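Local coordinates for RimK-related lysine biosynthesis protein (Thermococcus kodakarensis, PDB 5K2M) that probably works as an ATP-grasp ligase of the RimK family, LysX subfamily, in amino-acid biosynthesis, and binds ADP and magnesium, at residues L88-K93 with L237-V242; G179-A184 with E212-A217; E223-I228 with G261-Y266; K249-A252 with D258-G261. All blocks are in the same frame, centred on the assembly; numbering follows the deposited sequence.

How the contacts relate
The four contacts lie within the RimK-like ATP-grasp domain, and three of them meet at its five-stranded antiparallel sheet. Contact 1 is the one at the nucleotide, since its strand carries Asn240 and Glu241, which hold ADP and both magnesium ions. Contact 2, its centre about 13 Å from that of contact 1, shares an apolar seam with it, with Leu213 lying against Leu237 and Val239. Contact 3 adjoins contact 1 through Ile228 and contact 2 through the salt bridge from Lys262 NZ to Glu180 OE2 (3.0 Å). Contact 4 shares Gly261 with contact 3, touches contact 2 where Met259 meets Val182, and has the side chain of Ala251 about 13 Å from ADP.

Contact 1: L88-K93 with L237-V242. With MG (magnesium ion), chain R; MG (magnesium ion), chain Q; ADP (adenosine-5'-diphosphate), chain O.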
loop_
_atom_site.group_PDB
_atom_site.type_symbol
_atom_site.label_atom_id
_atom_site.label_comp_id
_atom_site.label_asym_id
_atom_site.label_seq_id
_atom_site.Cartn_x
_atom_site.Cartn_y
_atom_site.Cartn_z
ATOM N N LEU A 88 25.699 -39.513 9.525
ATOM C CA LEU A 88 24.343 -39.795 10.021
ATOM C C LEU A 88 23.585 -40.744 9.090
ATOM O O LEU A 88 22.936 -41.675 9.542
ATOM C CB LEU A 88 23.553 -38.504 10.250
ATOM C CG LEU A 88 23.524 -37.878 11.652
ATOM C CD1 LEU A 88 24.565 -38.415 12.623
ATOM C CD2 LEU A 88 23.558 -36.359 11.633
ATOM N N ARG A 89 23.686 -40.542 7.786
ATOM C CA ARG A 89 22.982 -41.436 6.872
ATOM C C ARG A 89 23.677 -42.798 6.740
ATOM O O ARG A 89 23.014 -43.802 6.518
ATOM C CB ARG A 89 22.766 -40.766 5.516
ATOM C CG ARG A 89 21.481 -41.230 4.860
ATOM C CD ARG A 89 20.880 -40.200 3.929
ATOM N NE ARG A 89 20.312 -39.047 4.629
ATOM C CZ ARG A 89 19.114 -39.012 5.214
ATOM N NH1 ARG A 89 18.324 -40.080 5.236
ATOM N NH2 ARG A 89 18.703 -37.892 5.795
ATOM N N LEU A 90 25.002 -42.834 6.891
ATOM C CA LEU A 90 25.755 -44.095 6.863
ATOM C C LEU A 90 25.588 -44.945 8.135
ATOM O O LEU A 90 25.692 -46.168 8.081
ATOM C CB LEU A 90 27.244 -43.834 6.635
ATOM C CG LEU A 90 27.602 -43.289 5.255
ATOM C CD1 LEU A 90 28.985 -42.652 5.251
ATOM C CD2 LEU A 90 27.479 -44.375 4.196
ATOM N N ALA A 91 25.315 -44.301 9.268
ATOM C CA ALA A 91 25.311 -44.979 10.562
ATOM C C ALA A 91 24.201 -46.005 10.649
ATOM O O ALA A 91 23.071 -45.740 10.269
ATOM C CB ALA A 91 25.177 -43.966 11.685
ATOM N N GLY A 92 24.531 -47.195 11.130
ATOM C CA GLY A 92 23.574 -48.291 11.158
ATOM C C GLY A 92 23.485 -49.081 9.856
ATOM O O GLY A 92 22.989 -50.205 9.869
ATOM N N LYS A 93 23.964 -48.509 8.743
ATOM C CA LYS A 93 23.897 -49.157 7.427
ATOM C C LYS A 93 25.200 -49.857 7.063
ATOM O O LYS A 93 25.188 -50.936 6.489
ATOM C CB LYS A 93 23.603 -48.126 6.342
ATOM C CG LYS A 93 22.320 -47.338 6.541
ATOM C CD LYS A 93 21.094 -48.188 6.278
ATOM C CE LYS A 93 20.080 -47.421 5.445
ATOM N NZ LYS A 93 19.542 -46.244 6.174
ATOM N N LEU A 237 36.946 -53.207 7.388
ATOM C CA LEU A 237 36.737 -52.022 6.572
ATOM C C LEU A 237 35.726 -51.063 7.207
ATOM O O LEU A 237 34.728 -51.488 7.784
ATOM C CB LEU A 237 36.283 -52.421 5.169
ATOM C CG LEU A 237 37.251 -53.336 4.410
ATOM C CD1 LEU A 237 36.616 -53.787 3.103
ATOM C CD2 LEU A 237 38.584 -52.651 4.154
ATOM N N LEU A 238 36.010 -49.769 7.106
ATOM C CA LEU A 238 35.118 -48.729 7.615
ATOM C C LEU A 238 34.916 -47.692 6.522
ATOM O O LEU A 238 35.870 -47.334 5.816
ATOM C CB LEU A 238 35.726 -48.037 8.844
ATOM C CG LEU A 238 36.305 -48.927 9.946
ATOM C CD1 LEU A 238 37.302 -48.168 10.804
ATOM C CD2 LEU A 238 35.188 -49.522 10.798
ATOM N N VAL A 239 33.687 -47.200 6.399
ATOM C CA VAL A 239 33.387 -46.134 5.459
ATOM C C VAL A 239 33.626 -44.811 6.164
ATOM O O VAL A 239 33.091 -44.576 7.235
ATOM C CB VAL A 239 31.941 -46.203 4.950
ATOM C CG1 VAL A 239 31.674 -45.060 3.977
ATOM C CG2 VAL A 239 31.689 -47.548 4.284
ATOM N N ASN A 240 34.441 -43.958 5.562
ATOM C CA ASN A 240 34.837 -42.712 6.188
ATOM C C ASN A 240 33.958 -41.569 5.701
ATOM O O ASN A 240 33.368 -40.827 6.494
ATOM C CB ASN A 240 36.304 -42.406 5.889
ATOM C CG ASN A 240 36.692 -40.997 6.296
ATOM O OD1 ASN A 240 36.399 -40.569 7.408
ATOM N ND2 ASN A 240 37.339 -40.267 5.396
ATOM N N GLU A 241 33.861 -41.466 4.385
ATOM C CA GLU A 241 33.294 -40.314 3.738
ATOM C C GLU A 241 32.748 -40.691 2.371
ATOM O O GLU A 241 33.191 -41.665 1.781
ATOM C CB GLU A 241 34.433 -39.327 3.548
ATOM C CG GLU A 241 33.983 -37.991 3.072
ATOM C CD GLU A 241 35.011 -37.264 2.255
ATOM O OE1 GLU A 241 36.028 -37.838 1.799
ATOM O OE2 GLU A 241 34.746 -36.085 2.037
ATOM N N VAL A 242 31.801 -39.904 1.871
ATOM C CA VAL A 242 31.357 -39.979 0.475
ATOM C C VAL A 242 31.509 -38.578 -0.138
ATOM O O VAL A 242 31.490 -37.593 0.587
ATOM C CB VAL A 242 29.908 -40.504 0.367
ATOM C CG1 VAL A 242 29.813 -41.924 0.928
ATOM C CG2 VAL A 242 28.933 -39.600 1.103
HETATM MG MG MG R . 35.957 -35.575 0.624
HETATM MG MG MG Q . 38.316 -37.981 1.402
HETATM P PB ADP O . 38.477 -35.003 2.793
HETATM O O1B ADP O . 39.169 -35.995 1.899
HETATM O O2B ADP O . 39.273 -33.750 3.063
HETATM O O3B ADP O . 37.053 -34.674 2.416
HETATM P PA ADP O . 38.667 -37.236 4.626
HETATM O O1A ADP O . 38.472 -38.142 3.427
HETATM O O2A ADP O . 37.852 -37.573 5.833
HETATM O O3A ADP O . 38.419 -35.693 4.257
HETATM O "O5'" ADP O . 40.212 -37.241 5.053
HETATM C "C5'" ADP O . 41.244 -37.152 4.097
HETATM C "C4'" ADP O . 42.240 -38.280 4.308
HETATM O "O4'" ADP O . 42.804 -38.180 5.620
HETATM C "C3'" ADP O . 41.659 -39.681 4.195
HETATM O "O3'" ADP O . 41.696 -40.168 2.845
HETATM C "C2'" ADP O . 42.576 -40.462 5.117
HETATM O "O2'" ADP O . 43.791 -40.838 4.471
HETATM C "C1'" ADP O . 42.940 -39.472 6.198
HETATM N N9 ADP O . 42.016 -39.596 7.334
HETATM C C8 ADP O . 40.865 -38.914 7.509
HETATM N N7 ADP O . 40.242 -39.275 8.645
HETATM C C5 ADP O . 41.008 -40.227 9.208
HETATM C C6 ADP O . 40.953 -41.027 10.430
HETATM N N6 ADP O . 39.922 -40.891 11.290
HETATM N N1 ADP O . 41.961 -41.895 10.649
HETATM C C2 ADP O . 42.989 -42.041 9.802
HETATM N N3 ADP O . 43.112 -41.349 8.671
HETATM C C4 ADP O . 42.172 -40.441 8.335
HETATM O O HOH W 1 40.331 -38.689 1.142
HETATM O O HOH W 2 34.753 -33.725 0.665
#
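Leu90 turns its CG anti to its own carbonyl carbon (chi1 -68°), and Val239 sets CG1 anti to the backbone N (chi1 180°); these torsions bring Leu90 CD1 to 3.8 Å from Val239 CG1, the two side chains crossing at about a right angle. The same Leu90 CD1 approaches Val242 CG1 only loosely, at 4.5 Å. Between the two valines, Asn240 and Glu241 turn their CB atoms away from the helix segment. Asn240 ND2 donates a nearly straight bond to ADP O2A (2.8 Å, 170°), while Glu241 OE1 bridges the two magnesium ions and Glu241 OE2 binds one of them at 1.9 Å. An alanine in place of Asn240 would probably leave the alpha-phosphate oxygen O2A without this donor and Gln162, which bonds to OD1, without its partner. Asp229 and Asn243 complete the protein ligands of the metals, and Lys83 also bonds to Glu241 OE2. Asn240 and Glu241 form a classic beta bulge facing Asp229 on strand 225-233, and on the reverse side of strand 236-243 the end of helix 83-90 packs beside helix 208-219, where Leu90 touches Ala217 and Val239 touches Leu213.

Contact 2: G179-A184 with E212-A217; sequences GEFVGA and ELSVKA
Val215 and Ser214 of the helix divide the contact with Phe181 between them. Val215 CG2 comes within 4.1 Å of Phe181 CB, near the root of the aromatic side chain, whereas Ser214 CB meets the ring itself, arriving at the edge close to the ring plane, 4.1 Å from Phe181 CD1. Both Val215 methyls also lie against the carbonyl oxygen of Gly179: Val215 CG1 is 4.1 Å from Gly179 O, a van der Waals contact with the turn that precedes the strand. With CG anti to the backbone N (chi1 177°), the Phe181 ring is carried out until its CD1 edge meets Ser214. One ring face is partly covered by its own strand, where Gly183 N sits 3.7 Å above the plane of the Phe181 ring and displaced toward the rim. Gly179 has a phi of 96°, a backbone shape in which a CB would press on the preceding carbonyl oxygen; this allows the chain to turn and lay its carbonyl against the valine. In the next shell, Ser214 OG is bonded to Ser174 OG and to Val210 O, so the hydroxyl that goes with the touching CB is tied to strand 170-177 and to its own helix. Strands 170-177 and 180-188 are antiparallel neighbours joined by a tight turn, and helix 208-219 lies across them: a helix packed on an antiparallel sheet, as in the C-terminal part of the ATP-grasp fold.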
loop_
_atom_site.group_PDB
_atom_site.type_symbol
_atom_site.label_atom_id
_atom_site.label_comp_id
_atom_site.label_asym_id
_atom_site.label_seq_id
_atom_site.Cartn_x
_atom_site.Cartn_y
_atom_site.Cartn_z
ATOM N N GLY A 179 24.118 -47.115 -8.369
ATOM C CA GLY A 179 24.058 -48.455 -7.788
ATOM C C GLY A 179 25.095 -49.415 -8.343
ATOM O O GLY A 179 25.285 -50.500 -7.809
ATOM N N GLU A 180 25.778 -49.025 -9.410
ATOM C CA GLU A 180 26.766 -49.882 -10.041
ATOM C C GLU A 180 28.160 -49.521 -9.553
ATOM O O GLU A 180 28.624 -48.395 -9.759
ATOM C CB GLU A 180 26.694 -49.730 -11.571
ATOM C CG GLU A 180 27.621 -50.657 -12.356
ATOM C CD GLU A 180 27.837 -50.212 -13.801
ATOM O OE1 GLU A 180 26.976 -49.497 -14.347
ATOM O OE2 GLU A 180 28.880 -50.580 -14.397
ATOM N N PHE A 181 28.826 -50.476 -8.908
ATOM C CA PHE A 181 30.247 -50.342 -8.592
ATOM C C PHE A 181 31.013 -50.175 -9.897
ATOM O O PHE A 181 30.841 -50.973 -10.812
ATOM C CB PHE A 181 30.735 -51.584 -7.845
ATOM C CG PHE A 181 32.209 -51.579 -7.543
ATOM C CD1 PHE A 181 32.701 -50.894 -6.448
ATOM C CD2 PHE A 181 33.102 -52.266 -8.353
ATOM C CE1 PHE A 181 34.060 -50.898 -6.158
ATOM C CE2 PHE A 181 34.458 -52.273 -8.075
ATOM C CZ PHE A 181 34.939 -51.595 -6.970
ATOM N N VAL A 182 31.821 -49.124 -10.021
ATOM C CA VAL A 182 32.549 -48.919 -11.274
ATOM C C VAL A 182 34.047 -49.126 -11.135
ATOM O O VAL A 182 34.714 -49.341 -12.141
ATOM C CB VAL A 182 32.241 -47.556 -11.937
ATOM C CG1 VAL A 182 30.762 -47.218 -11.795
ATOM C CG2 VAL A 182 33.069 -46.453 -11.342
ATOM N N GLY A 183 34.579 -49.067 -9.914
ATOM C CA GLY A 183 36.000 -49.329 -9.702
ATOM C C GLY A 183 36.528 -48.809 -8.386
ATOM O O GLY A 183 35.840 -48.053 -7.683
ATOM N N ALA A 184 37.761 -49.201 -8.065
ATOM C CA ALA A 184 38.417 -48.761 -6.838
ATOM C C ALA A 184 39.923 -48.734 -6.962
ATOM O O ALA A 184 40.517 -49.484 -7.752
ATOM C CB ALA A 184 38.014 -49.645 -5.665
ATOM N N GLU A 212 31.269 -54.703 -2.335
ATOM C CA GLU A 212 30.005 -54.885 -1.625
ATOM C C GLU A 212 29.767 -53.794 -0.602
ATOM O O GLU A 212 28.657 -53.287 -0.483
ATOM C CB GLU A 212 29.975 -56.249 -0.934
ATOM C CG GLU A 212 28.683 -56.545 -0.189
ATOM C CD GLU A 212 28.695 -57.901 0.501
ATOM O OE1 GLU A 212 28.079 -58.005 1.583
ATOM O OE2 GLU A 212 29.321 -58.857 -0.026
ATOM N N LEU A 213 30.800 -53.442 0.153
ATOM C CA LEU A 213 30.693 -52.339 1.115
ATOM C C LEU A 213 30.407 -51.004 0.412
ATOM O O LEU A 213 29.597 -50.198 0.883
ATOM C CB LEU A 213 31.979 -52.223 1.939
ATOM C CG LEU A 213 31.990 -51.168 3.046
ATOM C CD1 LEU A 213 30.909 -51.463 4.079
ATOM C CD2 LEU A 213 33.360 -51.140 3.703
ATOM N N SER A 214 31.074 -50.778 -0.710
ATOM C CA SER A 214 30.874 -49.563 -1.500
ATOM C C SER A 214 29.426 -49.423 -1.974
ATOM O O SER A 214 28.837 -48.339 -1.860
ATOM C CB SER A 214 31.812 -49.543 -2.700
ATOM O OG SER A 214 33.158 -49.451 -2.272
ATOM N N VAL A 215 28.853 -50.515 -2.488
ATOM C CA VAL A 215 27.470 -50.491 -2.961
ATOM C C VAL A 215 26.514 -50.193 -1.800
ATOM O O VAL A 215 25.586 -49.402 -1.947
ATOM C CB VAL A 215 27.066 -51.813 -3.675
ATOM C CG1 VAL A 215 25.570 -51.851 -3.970
ATOM C CG2 VAL A 215 27.835 -51.983 -4.980
ATOM N N LYS A 216 26.751 -50.819 -0.652
ATOM C CA LYS A 216 25.921 -50.596 0.537
ATOM C C LYS A 216 26.002 -49.152 1.025
ATOM O O LYS A 216 24.996 -48.575 1.423
ATOM C CB LYS A 216 26.311 -51.548 1.673
ATOM C CG LYS A 216 25.663 -52.926 1.599
ATOM C CD LYS A 216 26.328 -53.874 2.590
ATOM C CE LYS A 216 25.517 -55.139 2.835
ATOM N NZ LYS A 216 24.432 -54.902 3.834
ATOM N N ALA A 217 27.200 -48.575 0.996
ATOM C CA ALA A 217 27.373 -47.169 1.343
ATOM C C ALA A 217 26.565 -46.286 0.397
ATOM O O ALA A 217 25.903 -45.344 0.830
ATOM C CB ALA A 217 28.843 -46.784 1.294
#

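Contact 3: E223-I228 with G261-Y266; sequences EGALAI and GKLVEY
The ring of Tyr266 is approached obliquely at its hydroxyl end by the backbone of Gly224, which meets CZ and CE2. Tyr266 CE2 lies 3.7 Å from Gly224 CA and Tyr266 CZ 3.6 Å from Gly224 N, so the glycine backbone is in van der Waals contact with the ring beside its polar bond. That bond runs from Gly224 N to Tyr266 OH (3.0 Å, 153°), the phenolic oxygen accepting a moderately bent N-H just before strand 225-233 begins. With CG anti to the backbone N (chi1 -179°), the tyrosine reaches straight out from its helix toward this loop. Gly224 itself has a positive phi of 85°, a backbone shape that suits glycine. A phenylalanine in place of Tyr266 would probably keep much of the ring packing but leave the Gly224 N-H without its acceptor, and the loop less firmly tied to the helix.

One helical turn earlier, Leu263 supplies the apolar half of the interface: its CD1 is in contact with Ala225 CB at 3.6 Å. The small alanine side chain is consistent with the close approach of the backbones here, where Ala225 CA and Leu263 CA are 6.7 Å apart. Polar groups of the loop have further partners, Glu223 OE2 bonding to Ser73 OG and Gly224 O receiving Trp218 NE1. Around this core, strand 225-233 runs beside strand 170-177, whose Ile177 touches Tyr266, while helix 12-24 packs on the helix through Ile17, which meets both Leu263 and Val264.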
loop_
_atom_site.group_PDB
_atom_site.type_symbol
_atom_site.label_atom_id
_atom_site.label_comp_id
_atom_site.label_asym_id
_atom_site.label_seq_id
_atom_site.Cartn_x
_atom_site.Cartn_y
_atom_site.Cartn_z
ATOM N N GLU A 223 20.904 -42.660 -4.519
ATOM C CA GLU A 223 20.925 -41.964 -5.799
ATOM C C GLU A 223 22.327 -41.496 -6.107
ATOM O O GLU A 223 23.194 -41.453 -5.226
ATOM C CB GLU A 223 19.996 -40.736 -5.775
ATOM C CG GLU A 223 20.271 -39.769 -4.629
ATOM C CD GLU A 223 19.566 -38.419 -4.771
ATOM O OE1 GLU A 223 18.862 -38.011 -3.828
ATOM O OE2 GLU A 223 19.726 -37.735 -5.801
ATOM N N GLY A 224 22.534 -41.142 -7.369
ATOM C CA GLY A 224 23.678 -40.336 -7.773
ATOM C C GLY A 224 24.968 -41.073 -8.052
ATOM O O GLY A 224 25.006 -42.300 -8.147
ATOM N N ALA A 225 26.025 -40.280 -8.211
ATOM C CA ALA A 225 27.353 -40.771 -8.503
ATOM C C ALA A 225 28.247 -40.352 -7.350
ATOM O O ALA A 225 28.393 -39.163 -7.091
ATOM C CB ALA A 225 27.835 -40.162 -9.786
ATOM N N LEU A 226 28.814 -41.327 -6.649
ATOM C CA LEU A 226 29.579 -41.068 -5.436
ATOM C C LEU A 226 30.973 -41.666 -5.486
ATOM O O LEU A 226 31.157 -42.820 -5.885
ATOM C CB LEU A 226 28.839 -41.616 -4.201
ATOM C CG LEU A 226 27.544 -40.912 -3.771
ATOM C CD1 LEU A 226 26.913 -41.661 -2.606
ATOM C CD2 LEU A 226 27.766 -39.446 -3.409
ATOM N N ALA A 227 31.953 -40.865 -5.068
ATOM C CA ALA A 227 33.275 -41.376 -4.735
ATOM C C ALA A 227 33.297 -41.609 -3.245
ATOM O O ALA A 227 33.073 -40.695 -2.466
ATOM C CB ALA A 227 34.359 -40.397 -5.130
ATOM N N ILE A 228 33.578 -42.841 -2.865
ATOM C CA ILE A 228 33.504 -43.265 -1.490
ATOM C C ILE A 228 34.920 -43.502 -0.971
ATOM O O ILE A 228 35.756 -44.038 -1.697
ATOM C CB ILE A 228 32.657 -44.544 -1.395
ATOM C CG1 ILE A 228 31.282 -44.281 -2.028
ATOM C CG2 ILE A 228 32.525 -44.989 0.065
ATOM C CD1 ILE A 228 30.520 -45.519 -2.407
ATOM N N GLY A 261 32.336 -41.709 -18.672
ATOM C CA GLY A 261 31.292 -42.387 -19.452
ATOM C C GLY A 261 30.122 -42.897 -18.628
ATOM O O GLY A 261 28.959 -42.694 -18.993
ATOM N N LYS A 262 30.430 -43.557 -17.516
ATOM C CA LYS A 262 29.405 -44.045 -16.602
ATOM C C LYS A 262 28.605 -42.891 -15.992
ATOM O O LYS A 262 27.392 -42.999 -15.806
ATOM C CB LYS A 262 30.040 -44.887 -15.494
ATOM C CG LYS A 262 30.687 -46.179 -15.970
ATOM C CD LYS A 262 29.626 -47.223 -16.230
ATOM C CE LYS A 262 30.201 -48.484 -16.833
ATOM N NZ LYS A 262 29.093 -49.416 -17.185
ATOM N N LEU A 263 29.286 -41.790 -15.682
ATOM C CA LEU A 263 28.631 -40.624 -15.120
ATOM C C LEU A 263 27.642 -40.037 -16.135
ATOM O O LEU A 263 26.517 -39.675 -15.782
ATOM C CB LEU A 263 29.675 -39.579 -14.699
ATOM C CG LEU A 263 29.190 -38.234 -14.160
ATOM C CD1 LEU A 263 28.494 -38.418 -12.827
ATOM C CD2 LEU A 263 30.350 -37.264 -14.015
ATOM N N VAL A 264 28.066 -39.952 -17.390
ATOM C CA VAL A 264 27.209 -39.440 -18.459
ATOM C C VAL A 264 26.027 -40.383 -18.749
ATOM O O VAL A 264 24.906 -39.913 -18.965
ATOM C CB VAL A 264 28.015 -39.164 -19.738
ATOM C CG1 VAL A 264 27.100 -38.887 -20.916
ATOM C CG2 VAL A 264 28.951 -37.980 -19.517
ATOM N N GLU A 265 26.270 -41.692 -18.737
ATOM C CA GLU A 265 25.192 -42.675 -18.942
ATOM C C GLU A 265 24.123 -42.551 -17.862
ATOM O O GLU A 265 22.936 -42.628 -18.136
ATOM C CB GLU A 265 25.743 -44.107 -18.971
ATOM C CG GLU A 265 26.543 -44.433 -20.227
ATOM C CD GLU A 265 27.311 -45.749 -20.149
ATOM O OE1 GLU A 265 27.071 -46.553 -19.220
ATOM O OE2 GLU A 265 28.159 -45.983 -21.035
ATOM N N TYR A 266 24.554 -42.337 -16.629
ATOM C CA TYR A 266 23.632 -42.095 -15.552
ATOM C C TYR A 266 22.871 -40.789 -15.778
ATOM O O TYR A 266 21.653 -40.746 -15.638
ATOM C CB TYR A 266 24.383 -42.049 -14.235
ATOM C CG TYR A 266 23.475 -41.824 -13.069
ATOM C CD1 TYR A 266 22.620 -42.821 -12.642
ATOM C CD2 TYR A 266 23.459 -40.619 -12.400
ATOM C CE1 TYR A 266 21.768 -42.626 -11.585
ATOM C CE2 TYR A 266 22.609 -40.415 -11.330
ATOM C CZ TYR A 266 21.776 -41.429 -10.925
ATOM O OH TYR A 266 20.932 -41.257 -9.876
#

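Contact 4: K249-A252 with D258-G261; sequences KNAA and DMAG
Met259 reaches from the start of one helix to the preceding one, and its atoms can be followed outward in order. CB leads from the backbone with CG anti to the carbonyl carbon (chi1 -37°, somewhat short of the usual -60°). Met259 CG makes the first contact, 4.1 Å from Ala252 CB. The chain then bends at chi2 (-82°), and Met259 SD touches Val182 of strand 180-188. From there an extended last torsion sends the terminal methyl forward, and Met259 CE ends 3.6 Å from Ala251 CB and 3.8 Å from Ala252 N. The methionine thus spans two successive alanines, whose short side chains let it come near the helix backbone.

Asp258, the residue before it, caps the helix. It sits at the N-cap position, and Asp258 OD1 accepts from Gly261 N at 3.2 Å, although the donor stands well above the carboxylate plane. A CB on Gly261 would clash with Asp258 OD2, so the glycine gives the cap room. Arg20 forms a salt bridge to the same OD1. Ala251 N and Asn250 ND2 are hydrogen-bonded to a modified side chain of another protein's chain, consistent with a LysX enzyme working on a carrier protein. Helices 249-255 and 259-272 follow each other along the chain, and their touching parts lie on the sheet, Ala251 meeting Ile185 and both Ala251 and Met259 meeting Tyr175, with helix 12-24 against Ala260.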
loop_
_atom_site.group_PDB
_atom_site.type_symbol
_atom_site.label_atom_id
_atom_site.label_comp_id
_atom_site.label_asym_id
_atom_site.label_seq_id
_atom_site.Cartn_x
_atom_site.Cartn_y
_atom_site.Cartn_z
ATOM N N LYS A 249 40.624 -38.649 -12.327
ATOM C CA LYS A 249 41.589 -38.762 -13.410
ATOM C C LYS A 249 42.693 -39.769 -13.089
ATOM O O LYS A 249 43.139 -40.490 -13.984
ATOM C CB LYS A 249 42.181 -37.403 -13.806
ATOM C CG LYS A 249 43.149 -36.781 -12.812
ATOM C CD LYS A 249 43.629 -35.428 -13.314
ATOM C CE LYS A 249 44.671 -34.820 -12.388
ATOM N NZ LYS A 249 44.113 -34.477 -11.045
ATOM N N ASN A 250 43.131 -39.823 -11.832
ATOM C CA ASN A 250 44.146 -40.804 -11.441
ATOM C C ASN A 250 43.533 -42.196 -11.334
ATOM O O ASN A 250 44.164 -43.184 -11.721
ATOM C CB ASN A 250 44.841 -40.419 -10.128
ATOM C CG ASN A 250 45.562 -39.082 -10.217
ATOM O OD1 ASN A 250 46.489 -38.900 -11.023
ATOM N ND2 ASN A 250 45.145 -38.139 -9.392
ATOM N N ALA A 251 42.296 -42.263 -10.836
ATOM C CA ALA A 251 41.599 -43.547 -10.666
ATOM C C ALA A 251 41.273 -44.209 -12.007
ATOM O O ALA A 251 41.447 -45.416 -12.165
ATOM C CB ALA A 251 40.336 -43.369 -9.846
ATOM N N ALA A 252 40.804 -43.411 -12.963
ATOM C CA ALA A 252 40.536 -43.907 -14.313
ATOM C C ALA A 252 41.835 -44.316 -15.006
ATOM O O ALA A 252 41.888 -45.357 -15.651
ATOM C CB ALA A 252 39.807 -42.859 -15.136
ATOM N N ASP A 258 35.957 -46.245 -16.954
ATOM C CA ASP A 258 35.509 -45.049 -17.645
ATOM C C ASP A 258 34.483 -44.349 -16.761
ATOM O O ASP A 258 33.280 -44.463 -16.977
ATOM C CB ASP A 258 34.927 -45.405 -19.021
ATOM C CG ASP A 258 34.549 -44.172 -19.828
ATOM O OD1 ASP A 258 35.065 -43.076 -19.525
ATOM O OD2 ASP A 258 33.734 -44.279 -20.760
ATOM N N MET A 259 34.980 -43.618 -15.768
ATOM C CA MET A 259 34.118 -43.003 -14.766
ATOM C C MET A 259 33.297 -41.923 -15.455
ATOM O O MET A 259 32.115 -41.749 -15.168
ATOM C CB MET A 259 34.916 -42.360 -13.629
ATOM C CG MET A 259 36.180 -43.093 -13.198
ATOM S SD MET A 259 35.886 -44.448 -12.070
ATOM C CE MET A 259 37.581 -44.865 -11.676
ATOM N N ALA A 260 33.948 -41.183 -16.342
ATOM C CA ALA A 260 33.295 -40.126 -17.093
ATOM C C ALA A 260 32.090 -40.669 -17.885
ATOM O O ALA A 260 30.966 -40.163 -17.767
ATOM C CB ALA A 260 34.300 -39.460 -18.019
ATOM N N GLY A 261 32.336 -41.709 -18.672
ATOM C CA GLY A 261 31.292 -42.387 -19.452
ATOM C C GLY A 261 30.122 -42.897 -18.628
ATOM O O GLY A 261 28.959 -42.694 -18.993
#